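Long-range contacts in beta-N-acetylhexosaminidase (Arthrobacter aurescens, PDB 3RCN), which probably hydrolyses terminal non-reducing N-acetyl-D-hexosamine residues in N-acetyl-beta-D-hexosaminides, as a member of glycoside hydrolase family 20: residues 98-103 with 166-171; 156-161 with 226-231; 161-166 with 509-514; 406-411 with 454-459. All coordinates share one frame; numbering follows the deposited sequence. Where two conformers were deposited one is given.

Contact 1: 98-103 with 166-171; sequences AFYGAQ and MHKLNV
Tyr-100 lays its ring along the aliphatic chain of Lys-168, the two side chains running past each other in opposite directions. The approach to the ring is oblique: Tyr-100 CD1 lies 3.6 Å from Lys-168 CG, while nearer the root Tyr-100 CB is 3.6 Å from Lys-168 CE. Lys-168 keeps its chain straight through chi3 and bends only at chi4 (73°), which carries NZ past the tyrosine backbone to a hydrogen bond with Thr-104 OG1. The same ammonium group forms a cation-pi pair with Trp-483, whose ring also meets Tyr-100 edge-to-face. At the far end of the phenol, OH passes 3.5 Å from Asn-170 CB and donates to a water in the ring plane (OH to water 2.7 Å). That water donates in turn to Leu-169 O at 2.8 Å and supplies the polar link, since no direct hydrogen bond joins the segments. One turn along the helix, Gln-103 folds at chi2 (-80°), bringing OE1 to 3.4 Å from the CA of Met-166, a selenomethionine, whose side chain crosses the glutamine at about a right angle. Asn-170 points its amide elsewhere, to Gly-139 O and Arg-141 N. The backbone that receives Tyr-100 is a Schellman motif: Lys-168, the first residue to leave helical angles, has a positive phi (67°), and two bonds run back into the last turn. Helix 95-109, within the family 20 domain 2 range, thus packs on the turn leading helix 154-166 into strand 171-178, with helix 39-53 on another side of it and helix 491-508 against Met-166.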
# COMPACT_ATOMS: atom_id res chain seq x y z
N ALA A 98 15.34 -1.25 -22.41
CA ALA A 98 15.69 0.03 -21.82
C ALA A 98 15.18 0.10 -20.39
O ALA A 98 15.83 0.66 -19.51
CB ALA A 98 15.10 1.17 -22.65
N PHE A 99 14.01 -0.48 -20.16
CA PHE A 99 13.42 -0.50 -18.84
C PHE A 99 14.35 -1.24 -17.89
O PHE A 99 14.66 -0.75 -16.81
CB PHE A 99 12.03 -1.15 -18.87
CG PHE A 99 11.37 -1.23 -17.53
CD1 PHE A 99 10.75 -0.11 -16.98
CD2 PHE A 99 11.38 -2.41 -16.80
CE1 PHE A 99 10.14 -0.17 -15.73
CE2 PHE A 99 10.77 -2.48 -15.55
CZ PHE A 99 10.15 -1.36 -15.01
N TYR A 100 14.78 -2.43 -18.30
CA TYR A 100 15.64 -3.25 -17.44
C TYR A 100 16.98 -2.57 -17.19
O TYR A 100 17.55 -2.67 -16.10
CB TYR A 100 15.78 -4.67 -17.99
CG TYR A 100 14.46 -5.40 -18.01
CD1 TYR A 100 13.56 -5.26 -16.94
CD2 TYR A 100 14.07 -6.18 -19.09
CE1 TYR A 100 12.33 -5.92 -16.94
CE2 TYR A 100 12.82 -6.84 -19.11
CZ TYR A 100 11.96 -6.69 -18.03
OH TYR A 100 10.75 -7.32 -18.02
N GLY A 101 17.48 -1.84 -18.19
CA GLY A 101 18.70 -1.08 -18.01
C GLY A 101 18.52 -0.05 -16.91
O GLY A 101 19.36 0.07 -16.04
N ALA A 102 17.40 0.67 -16.97
CA ALA A 102 16.99 1.62 -15.95
C ALA A 102 17.02 1.02 -14.55
O ALA A 102 17.50 1.66 -13.61
CB ALA A 102 15.59 2.17 -16.26
N GLN A 103 16.49 -0.19 -14.41
CA GLN A 103 16.50 -0.85 -13.10
C GLN A 103 17.92 -1.09 -12.64
O GLN A 103 18.27 -0.81 -11.50
CB GLN A 103 15.72 -2.16 -13.12
CG GLN A 103 14.27 -1.98 -13.50
CD GLN A 103 13.40 -1.51 -12.36
OE1 GLN A 103 13.84 -1.40 -11.22
NE2 GLN A 103 12.14 -1.22 -12.67
N MSE A 166 11.34 -4.59 -10.45
CA MSE A 166 12.68 -4.29 -9.97
C MSE A 166 13.56 -5.54 -10.03
O MSE A 166 14.78 -5.45 -10.11
CB MSE A 166 12.63 -3.73 -8.54
CG MSE A 166 13.98 -3.32 -7.97
SE MSE A 166 14.86 -4.74 -6.95
CE MSE A 166 14.18 -4.25 -5.13
N HIS A 167 12.92 -6.70 -9.98
CA HIS A 167 13.62 -7.97 -10.14
C HIS A 167 13.63 -8.49 -11.59
O HIS A 167 14.13 -9.58 -11.86
CB HIS A 167 13.06 -9.01 -9.18
CG HIS A 167 13.34 -8.72 -7.74
ND1 HIS A 167 12.51 -7.93 -6.97
CD2 HIS A 167 14.37 -9.09 -6.95
CE1 HIS A 167 13.02 -7.84 -5.75
NE2 HIS A 167 14.14 -8.53 -5.71
N LYS A 168 13.09 -7.68 -12.50
CA LYS A 168 13.03 -7.98 -13.92
C LYS A 168 12.12 -9.16 -14.25
O LYS A 168 12.28 -9.79 -15.27
CB LYS A 168 14.44 -8.27 -14.45
CG LYS A 168 15.40 -7.06 -14.45
CD LYS A 168 16.78 -7.44 -15.03
CE LYS A 168 17.69 -6.24 -15.33
NZ LYS A 168 18.25 -5.60 -14.10
N LEU A 169 11.15 -9.43 -13.37
CA LEU A 169 10.10 -10.39 -13.63
C LEU A 169 9.12 -9.76 -14.61
O LEU A 169 8.72 -8.62 -14.41
CB LEU A 169 9.39 -10.79 -12.34
CG LEU A 169 10.32 -11.51 -11.35
CD1 LEU A 169 9.73 -11.58 -9.96
CD2 LEU A 169 10.69 -12.89 -11.85
N ASN A 170 8.84 -10.47 -15.71
CA ASN A 170 7.88 -10.01 -16.72
C ASN A 170 6.45 -10.59 -16.74
O ASN A 170 5.64 -10.16 -17.56
CB ASN A 170 8.50 -10.05 -18.11
CG ASN A 170 8.84 -11.44 -18.56
OD1 ASN A 170 8.52 -12.42 -17.88
ND2 ASN A 170 9.49 -11.54 -19.71
N VAL A 171 6.11 -11.54 -15.88
CA VAL A 171 4.75 -12.09 -15.94
C VAL A 171 4.11 -12.17 -14.58
O VAL A 171 4.70 -12.66 -13.62
CB VAL A 171 4.65 -13.52 -16.62
CG1 VAL A 171 3.22 -14.03 -16.58
CG2 VAL A 171 5.11 -13.48 -18.04
O HOH W 1 9.41 -6.37 -15.91

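Contact 2: 156-161 with 226-231; sequences NVLRFI and LREIVA
The carboxylate of Glu-228 is the flat group in this contact, and Leu-158 CD1 approaches it, 4.1 Å from OE2. Its oxygens are held from outside the pair: OE1 forms salt bridges with Lys-154 and with Arg-115 of the second subunit, and OE2 accepts from Gln-116 N of that subunit. The rest is aliphatic and centres on Ile-229, which meets three side chains with three different carbons. Its CG1 touches Leu-158 CD2 (3.8 Å) and its CD1 reaches Val-157 CG1 (4.0 Å). CG2, anti to the backbone N because chi1 is -77°, packs on Ile-161 CD1 at 3.8 Å. Val-157 and Ile-161 both cross the isoleucine at about a right angle. With an alanine in place of Ile-229, Val-157, Leu-158 and Ile-161 would probably face a gap between the helices. The segment axes approach to 10.4 Å and run nearly parallel, 13° apart, as expected of consecutive outer helices in a TIM barrel: helix 154-166 follows strand 140-146, and helix 223-235 leads into strand 239-243, with parallel strand 171-178 between those two strands.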
# COMPACT_ATOMS: atom_id res chain seq x y z
N ASN A 156 -1.70 -2.28 -2.53
CA ASN A 156 -0.70 -3.30 -2.28
C ASN A 156 -0.32 -4.10 -3.54
O ASN A 156 0.85 -4.44 -3.73
CB ASN A 156 -1.15 -4.20 -1.15
CG ASN A 156 -1.41 -3.42 0.13
OD1 ASN A 156 -2.56 -3.10 0.47
ND2 ASN A 156 -0.34 -3.08 0.83
N VAL A 157 -1.31 -4.37 -4.39
CA VAL A 157 -1.05 -5.01 -5.68
C VAL A 157 -0.07 -4.18 -6.54
O VAL A 157 0.86 -4.74 -7.12
CB VAL A 157 -2.36 -5.26 -6.50
CG1 VAL A 157 -2.04 -5.82 -7.89
CG2 VAL A 157 -3.32 -6.20 -5.76
N LEU A 158 -0.26 -2.87 -6.61
CA LEU A 158 0.59 -2.06 -7.47
C LEU A 158 1.99 -2.05 -6.89
O LEU A 158 2.99 -1.98 -7.63
CB LEU A 158 0.07 -0.64 -7.61
CG LEU A 158 -1.39 -0.54 -8.04
CD1 LEU A 158 -1.92 0.88 -7.91
CD2 LEU A 158 -1.54 -1.08 -9.48
N ARG A 159 2.07 -2.10 -5.56
CA ARG A 159 3.38 -2.11 -4.90
C ARG A 159 4.11 -3.43 -5.10
O ARG A 159 5.32 -3.46 -5.34
CB ARG A 159 3.24 -1.81 -3.40
CG ARG A 159 3.28 -0.33 -3.10
CD ARG A 159 4.70 0.10 -2.79
NE ARG A 159 5.33 0.79 -3.89
CZ ARG A 159 6.63 1.05 -3.95
NH1 ARG A 159 7.42 0.66 -2.97
NH2 ARG A 159 7.14 1.68 -5.00
N PHE A 160 3.37 -4.53 -5.00
CA PHE A 160 3.90 -5.84 -5.33
C PHE A 160 4.41 -5.87 -6.78
O PHE A 160 5.47 -6.44 -7.07
CB PHE A 160 2.82 -6.90 -5.12
CG PHE A 160 3.27 -8.30 -5.42
CD1 PHE A 160 3.94 -9.05 -4.46
CD2 PHE A 160 3.02 -8.87 -6.67
CE1 PHE A 160 4.36 -10.34 -4.74
CE2 PHE A 160 3.43 -10.16 -6.95
CZ PHE A 160 4.10 -10.90 -5.98
N ILE A 161 3.67 -5.24 -7.69
CA ILE A 161 4.06 -5.20 -9.11
C ILE A 161 5.34 -4.40 -9.30
O ILE A 161 6.20 -4.76 -10.10
CB ILE A 161 2.94 -4.61 -9.99
CG1 ILE A 161 1.82 -5.64 -10.18
CG2 ILE A 161 3.50 -4.18 -11.33
CD1 ILE A 161 0.53 -5.07 -10.75
N LEU A 226 -8.96 -3.02 -12.43
CA LEU A 226 -8.20 -4.00 -13.19
C LEU A 226 -7.48 -3.33 -14.35
O LEU A 226 -6.32 -3.61 -14.60
CB LEU A 226 -9.10 -5.12 -13.68
CG LEU A 226 -9.67 -5.94 -12.52
CD1 LEU A 226 -10.80 -6.83 -12.98
CD2 LEU A 226 -8.58 -6.74 -11.88
N ARG A 227 -8.18 -2.45 -15.04
CA ARG A 227 -7.55 -1.70 -16.12
C ARG A 227 -6.27 -1.06 -15.60
O ARG A 227 -5.20 -1.25 -16.16
CB ARG A 227 -8.50 -0.63 -16.65
CG ARG A 227 -9.68 -1.15 -17.41
CD ARG A 227 -10.26 -0.08 -18.35
NE ARG A 227 -11.35 -0.60 -19.18
CZ ARG A 227 -12.62 -0.66 -18.80
NH1 ARG A 227 -12.98 -0.21 -17.59
NH2 ARG A 227 -13.55 -1.16 -19.61
N GLU A 228 -6.40 -0.31 -14.51
CA GLU A 228 -5.27 0.34 -13.87
C GLU A 228 -4.12 -0.63 -13.60
O GLU A 228 -2.97 -0.37 -13.94
CB GLU A 228 -5.71 1.03 -12.58
CG GLU A 228 -4.59 1.80 -11.86
CD GLU A 228 -5.07 2.59 -10.61
OE1 GLU A 228 -6.20 2.36 -10.13
OE2 GLU A 228 -4.31 3.45 -10.11
N ILE A 229 -4.44 -1.77 -13.00
CA ILE A 229 -3.42 -2.73 -12.68
C ILE A 229 -2.71 -3.21 -13.95
O ILE A 229 -1.47 -3.34 -13.96
CB ILE A 229 -4.01 -3.93 -11.95
CG1 ILE A 229 -4.28 -3.56 -10.49
CG2 ILE A 229 -3.07 -5.11 -12.03
CD1 ILE A 229 -5.25 -4.48 -9.79
N VAL A 230 -3.50 -3.44 -15.00
CA VAL A 230 -2.98 -3.85 -16.30
C VAL A 230 -2.09 -2.77 -16.93
O VAL A 230 -1.01 -3.06 -17.44
CB VAL A 230 -4.11 -4.25 -17.31
CG1 VAL A 230 -3.54 -4.41 -18.71
CG2 VAL A 230 -4.80 -5.54 -16.88
N ALA A 231 -2.55 -1.52 -16.89
CA ALA A 231 -1.75 -0.39 -17.37
C ALA A 231 -0.49 -0.18 -16.53
O ALA A 231 0.60 0.07 -17.06
CB ALA A 231 -2.58 0.87 -17.41

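Contact 3: 161-166 with 509-514; sequences IEVMAM and MGVEYR
Met-509, a selenomethionine at the end of helix 491-508, meets three side chains of segment 161-166, and carries most of the buried surface on its own segment. Two conformers were deposited for it, so its contacts describe one of them. Its chain runs out nearly straight to SE and then bends at chi3 (80°), which turns the CE methyl in against the helix. There CE lies 3.6 Å from Glu-162 CG, the side chains crossing at about a right angle, and 4.1 Å from Val-163 CG2. Glu-162 contributes its aliphatic part, while its OE2 forms a salt bridge with Arg-236. Met-166 lies obliquely across Met-509, with its CG 3.8 Å from Met-509 SE; the still shorter approach of its CE to that selenium is doubtful at this resolution. Gly-510 comes next and forms a Schellman motif with positive phi (82°), turning the chain out of helix 491-508. Val-511 follows and points back to the helix: its CG2 and Val-163 CG2 meet tip to tip at 3.6 Å, and Phe-472 touches both valines. Beyond this residue the segment leaves helix 154-166. Taken together, the contact is made by apolar atoms, with no hydrogen bond or salt bridge between the segments. It therefore probably rests on burial and fit, not on directional bonds, and a selenomethionine modelled in two conformers is compatible with that kind of interface.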
# COMPACT_ATOMS: atom_id res chain seq x y z
N ILE A 161 3.67 -5.24 -7.69
CA ILE A 161 4.06 -5.20 -9.11
C ILE A 161 5.34 -4.40 -9.30
O ILE A 161 6.20 -4.76 -10.10
CB ILE A 161 2.94 -4.61 -9.99
CG1 ILE A 161 1.82 -5.64 -10.18
CG2 ILE A 161 3.50 -4.18 -11.33
CD1 ILE A 161 0.53 -5.07 -10.75
N GLU A 162 5.47 -3.31 -8.55
CA GLU A 162 6.65 -2.45 -8.63
C GLU A 162 7.90 -3.21 -8.17
O GLU A 162 8.98 -3.10 -8.78
CB GLU A 162 6.44 -1.21 -7.76
CG GLU A 162 7.55 -0.18 -7.87
CD GLU A 162 7.44 0.71 -9.10
OE1 GLU A 162 6.83 1.79 -8.97
OE2 GLU A 162 7.97 0.33 -10.19
N VAL A 163 7.76 -3.98 -7.10
CA VAL A 163 8.85 -4.82 -6.61
C VAL A 163 9.20 -5.92 -7.61
O VAL A 163 10.37 -6.29 -7.75
CB VAL A 163 8.52 -5.43 -5.23
CG1 VAL A 163 9.62 -6.37 -4.80
CG2 VAL A 163 8.33 -4.32 -4.19
N MSE A 164 8.19 -6.45 -8.31
CA MSE A 164 8.44 -7.45 -9.37
C MSE A 164 9.30 -6.90 -10.50
O MSE A 164 10.24 -7.55 -10.95
CB MSE A 164 7.13 -7.94 -9.99
CG MSE A 164 6.32 -8.91 -9.16
SE MSE A 164 4.70 -9.41 -10.15
CE MSE A 164 5.43 -10.27 -11.73
N ALA A 165 8.96 -5.70 -10.98
CA ALA A 165 9.66 -5.13 -12.11
C ALA A 165 11.12 -4.85 -11.74
O ALA A 165 12.01 -4.87 -12.59
CB ALA A 165 8.96 -3.86 -12.58
N MSE A 166 11.34 -4.59 -10.45
CA MSE A 166 12.68 -4.29 -9.97
C MSE A 166 13.56 -5.54 -10.03
O MSE A 166 14.78 -5.45 -10.11
CB MSE A 166 12.63 -3.73 -8.54
CG MSE A 166 13.98 -3.32 -7.97
SE MSE A 166 14.86 -4.74 -6.95
CE MSE A 166 14.18 -4.25 -5.13
N MSE A 509 11.98 -0.46 -0.48
CA MSE A 509 10.74 -0.58 -1.25
C MSE A 509 9.54 -0.97 -0.39
O MSE A 509 8.45 -1.24 -0.90
CB MSE A 509 10.90 -1.58 -2.40
CG MSE A 509 11.96 -1.18 -3.43
SE MSE A 509 11.83 -2.17 -5.11
CE MSE A 509 10.37 -1.16 -5.92
N GLY A 510 9.76 -1.03 0.92
CA GLY A 510 8.68 -1.34 1.85
C GLY A 510 8.37 -2.81 2.00
O GLY A 510 7.28 -3.19 2.43
N VAL A 511 9.32 -3.67 1.67
CA VAL A 511 9.04 -5.10 1.69
C VAL A 511 9.53 -5.72 2.99
O VAL A 511 10.72 -5.72 3.25
CB VAL A 511 9.76 -5.81 0.50
CG1 VAL A 511 9.52 -7.30 0.55
CG2 VAL A 511 9.30 -5.23 -0.82
N GLU A 512 8.61 -6.26 3.79
CA GLU A 512 9.05 -6.93 5.01
C GLU A 512 9.23 -8.41 4.69
O GLU A 512 8.26 -9.15 4.62
CB GLU A 512 7.98 -6.81 6.11
CG GLU A 512 7.34 -5.42 6.28
CD GLU A 512 6.41 -5.32 7.51
OE1 GLU A 512 5.27 -4.82 7.35
OE2 GLU A 512 6.82 -5.73 8.63
N TYR A 513 10.48 -8.84 4.62
CA TYR A 513 10.82 -10.19 4.21
C TYR A 513 11.09 -11.08 5.42
O TYR A 513 11.06 -10.60 6.55
CB TYR A 513 12.06 -10.14 3.33
CG TYR A 513 13.20 -9.38 3.96
CD1 TYR A 513 13.37 -8.01 3.71
CD2 TYR A 513 14.09 -10.01 4.81
CE1 TYR A 513 14.41 -7.31 4.29
CE2 TYR A 513 15.13 -9.32 5.40
CZ TYR A 513 15.29 -7.97 5.13
OH TYR A 513 16.33 -7.29 5.72
N ARG A 514 11.35 -12.37 5.20
CA ARG A 514 11.81 -13.23 6.29
C ARG A 514 13.28 -12.96 6.49
O ARG A 514 14.06 -13.14 5.56
CB ARG A 514 11.61 -14.72 6.00
CG ARG A 514 11.68 -15.58 7.28
CD ARG A 514 11.72 -17.08 7.01
NE ARG A 514 13.10 -17.54 6.82
CZ ARG A 514 13.75 -18.38 7.62
NH1 ARG A 514 13.16 -18.90 8.69
NH2 ARG A 514 15.00 -18.71 7.34

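Contact 4: 406-411 with 454-459; sequences LYLDHR and ANIWSE
Two backbone hydrogen bonds pair Tyr-407 with Asn-455 in a single bridge, the segments running the same way. Asn-455 N donates to Leu-406 O (3.1 Å, 158° at the hydrogen), and Leu-408 N donates to Asn-455 O (2.8 Å, 172°). The aromatic contact is edge-to-face: Trp-457 turns an indole edge to one face of the Tyr-407 ring, planes 60° apart, with NE1 3.4 Å from Tyr-407 CE2. Beside this ring and pointing the same way lies Asn-455, its ND2 3.2 Å from Tyr-407 CE1 and its OD1 bonded to Gln-453 NE2. Among polar groups, Asp-409 brings OD2 to the indole edge, 3.4 Å from Trp-457 CD1. Its OD1 and Glu-459 OE1 are like charges, bridged by one water that donates to both. Apolar packing is the share of Leu-408, whose CD1 is 3.9 Å from Ala-454 CB and equally near Ile-456 CG1. Replacing Tyr-407 by alanine would probably leave the Trp-457 edge without a ring to face and Asn-455 ND2 without the ring beside it. Strand 449-456 pairs in parallel with both 140-146 and 397-400, as the closing strand of a TIM barrel does. Since the Tyr-407 side chain is about 7 Å from that of Glu-316, the predicted proton donor, and a glycerol lies by Trp-457, the aromatic pair is consistent with a wall of the active-site pocket.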
# COMPACT_ATOMS: atom_id res chain seq x y z
N LEU A 406 9.05 -24.41 -6.46
CA LEU A 406 8.62 -23.03 -6.66
C LEU A 406 7.36 -22.52 -5.94
O LEU A 406 6.82 -21.48 -6.34
CB LEU A 406 8.61 -22.69 -8.15
CG LEU A 406 9.99 -22.82 -8.79
CD1 LEU A 406 9.99 -22.22 -10.18
CD2 LEU A 406 11.03 -22.14 -7.92
N TYR A 407 6.80 -23.30 -5.02
CA TYR A 407 5.61 -22.83 -4.29
C TYR A 407 5.99 -22.07 -3.02
O TYR A 407 6.56 -22.64 -2.08
CB TYR A 407 4.65 -23.98 -3.96
CG TYR A 407 3.77 -24.41 -5.13
CD1 TYR A 407 4.12 -24.09 -6.44
CD2 TYR A 407 2.58 -25.09 -4.93
CE1 TYR A 407 3.32 -24.46 -7.50
CE2 TYR A 407 1.77 -25.47 -6.00
CZ TYR A 407 2.15 -25.15 -7.28
OH TYR A 407 1.37 -25.51 -8.35
N LEU A 408 5.68 -20.77 -3.00
CA LEU A 408 6.19 -19.88 -1.97
C LEU A 408 5.30 -19.77 -0.74
O LEU A 408 5.67 -19.14 0.25
CB LEU A 408 6.45 -18.49 -2.56
CG LEU A 408 7.45 -18.42 -3.71
CD1 LEU A 408 7.61 -16.99 -4.23
CD2 LEU A 408 8.79 -18.99 -3.27
N ASP A 409 4.12 -20.38 -0.79
CA ASP A 409 3.31 -20.52 0.41
C ASP A 409 3.93 -21.58 1.34
O ASP A 409 3.56 -21.69 2.50
CB ASP A 409 1.84 -20.84 0.08
CG ASP A 409 1.69 -22.07 -0.83
OD1 ASP A 409 0.81 -22.92 -0.54
OD2 ASP A 409 2.42 -22.19 -1.85
N HIS A 410 4.91 -22.33 0.83
CA HIS A 410 5.52 -23.39 1.63
C HIS A 410 6.57 -22.85 2.58
O HIS A 410 7.33 -21.95 2.23
CB HIS A 410 6.16 -24.48 0.75
CG HIS A 410 5.18 -25.29 -0.02
ND1 HIS A 410 5.52 -26.47 -0.65
CD2 HIS A 410 3.86 -25.10 -0.28
CE1 HIS A 410 4.47 -26.96 -1.26
NE2 HIS A 410 3.44 -26.15 -1.05
N ARG A 411 6.63 -23.46 3.76
CA ARG A 411 7.52 -23.07 4.84
C ARG A 411 8.99 -22.97 4.42
O ARG A 411 9.47 -23.79 3.65
CB ARG A 411 7.39 -24.06 5.98
CG ARG A 411 7.90 -25.45 5.67
CD ARG A 411 6.98 -26.46 6.30
NE ARG A 411 7.29 -27.83 5.92
CZ ARG A 411 7.81 -28.73 6.74
NH1 ARG A 411 8.07 -28.41 8.00
NH2 ARG A 411 8.05 -29.96 6.31
N ALA A 454 6.95 -18.72 -10.16
CA ALA A 454 6.78 -19.03 -8.74
C ALA A 454 5.35 -18.70 -8.33
O ALA A 454 4.80 -17.68 -8.73
CB ALA A 454 7.78 -18.23 -7.90
N ASN A 455 4.74 -19.59 -7.55
CA ASN A 455 3.35 -19.42 -7.13
C ASN A 455 3.21 -19.12 -5.65
O ASN A 455 3.81 -19.79 -4.81
CB ASN A 455 2.52 -20.67 -7.48
CG ASN A 455 2.47 -20.94 -8.98
OD1 ASN A 455 2.71 -20.05 -9.78
ND2 ASN A 455 2.15 -22.17 -9.35
N ILE A 456 2.43 -18.09 -5.33
CA ILE A 456 2.13 -17.76 -3.94
C ILE A 456 0.64 -17.97 -3.66
O ILE A 456 -0.19 -17.12 -4.01
CB ILE A 456 2.50 -16.28 -3.71
CG1 ILE A 456 3.88 -15.99 -4.31
CG2 ILE A 456 2.42 -15.90 -2.24
CD1 ILE A 456 4.20 -14.51 -4.42
N TRP A 457 0.31 -19.04 -2.95
CA TRP A 457 -1.09 -19.32 -2.63
C TRP A 457 -1.40 -18.67 -1.30
O TRP A 457 -0.60 -18.74 -0.37
CB TRP A 457 -1.35 -20.82 -2.59
CG TRP A 457 -1.06 -21.46 -3.91
CD1 TRP A 457 0.07 -22.15 -4.26
CD2 TRP A 457 -1.88 -21.43 -5.08
NE1 TRP A 457 -0.01 -22.55 -5.56
CE2 TRP A 457 -1.20 -22.13 -6.09
CE3 TRP A 457 -3.14 -20.90 -5.37
CZ2 TRP A 457 -1.73 -22.32 -7.37
CZ3 TRP A 457 -3.67 -21.07 -6.63
CH2 TRP A 457 -2.97 -21.78 -7.62
N SER A 458 -2.54 -18.00 -1.24
CA SER A 458 -2.85 -17.06 -0.16
C SER A 458 -3.71 -17.57 1.01
O SER A 458 -4.14 -16.76 1.83
CB SER A 458 -3.35 -15.71 -0.69
OG SER A 458 -4.65 -15.80 -1.23
N GLU A 459 -3.99 -18.87 1.06
CA GLU A 459 -4.83 -19.41 2.12
C GLU A 459 -4.43 -18.86 3.48
O GLU A 459 -5.26 -18.41 4.26
CB GLU A 459 -4.71 -20.95 2.21
CG GLU A 459 -5.39 -21.74 1.12
CD GLU A 459 -4.45 -22.07 -0.04
OE1 GLU A 459 -3.43 -21.38 -0.22
OE2 GLU A 459 -4.74 -23.04 -0.77
O HOH W 2 -1.32 -22.31 1.20

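All four contacts are largely buried, though contacts 3 and 4 include partly exposed side chains. Contacts 1, 2 and 3 gather round helix 154-166: contact 2 sets it against its neighbouring barrel helix, contact 3 against the loop after helix 491-508, and contact 1 joins the turn beyond it to the domain 2 helix 95-109. Met-166 is shared by contacts 1 and 3, Ile-161 by contacts 2 and 3. Chemistry follows place: contacts 2 and 3 are mainly aliphatic and both touch the second subunit, contact 2 through a salt bridge. Contacts 1 and 4 each include a bridging water, but contact 1 lacks direct hydrogen bonds, whereas contact 4, near the predicted catalytic residue, has two.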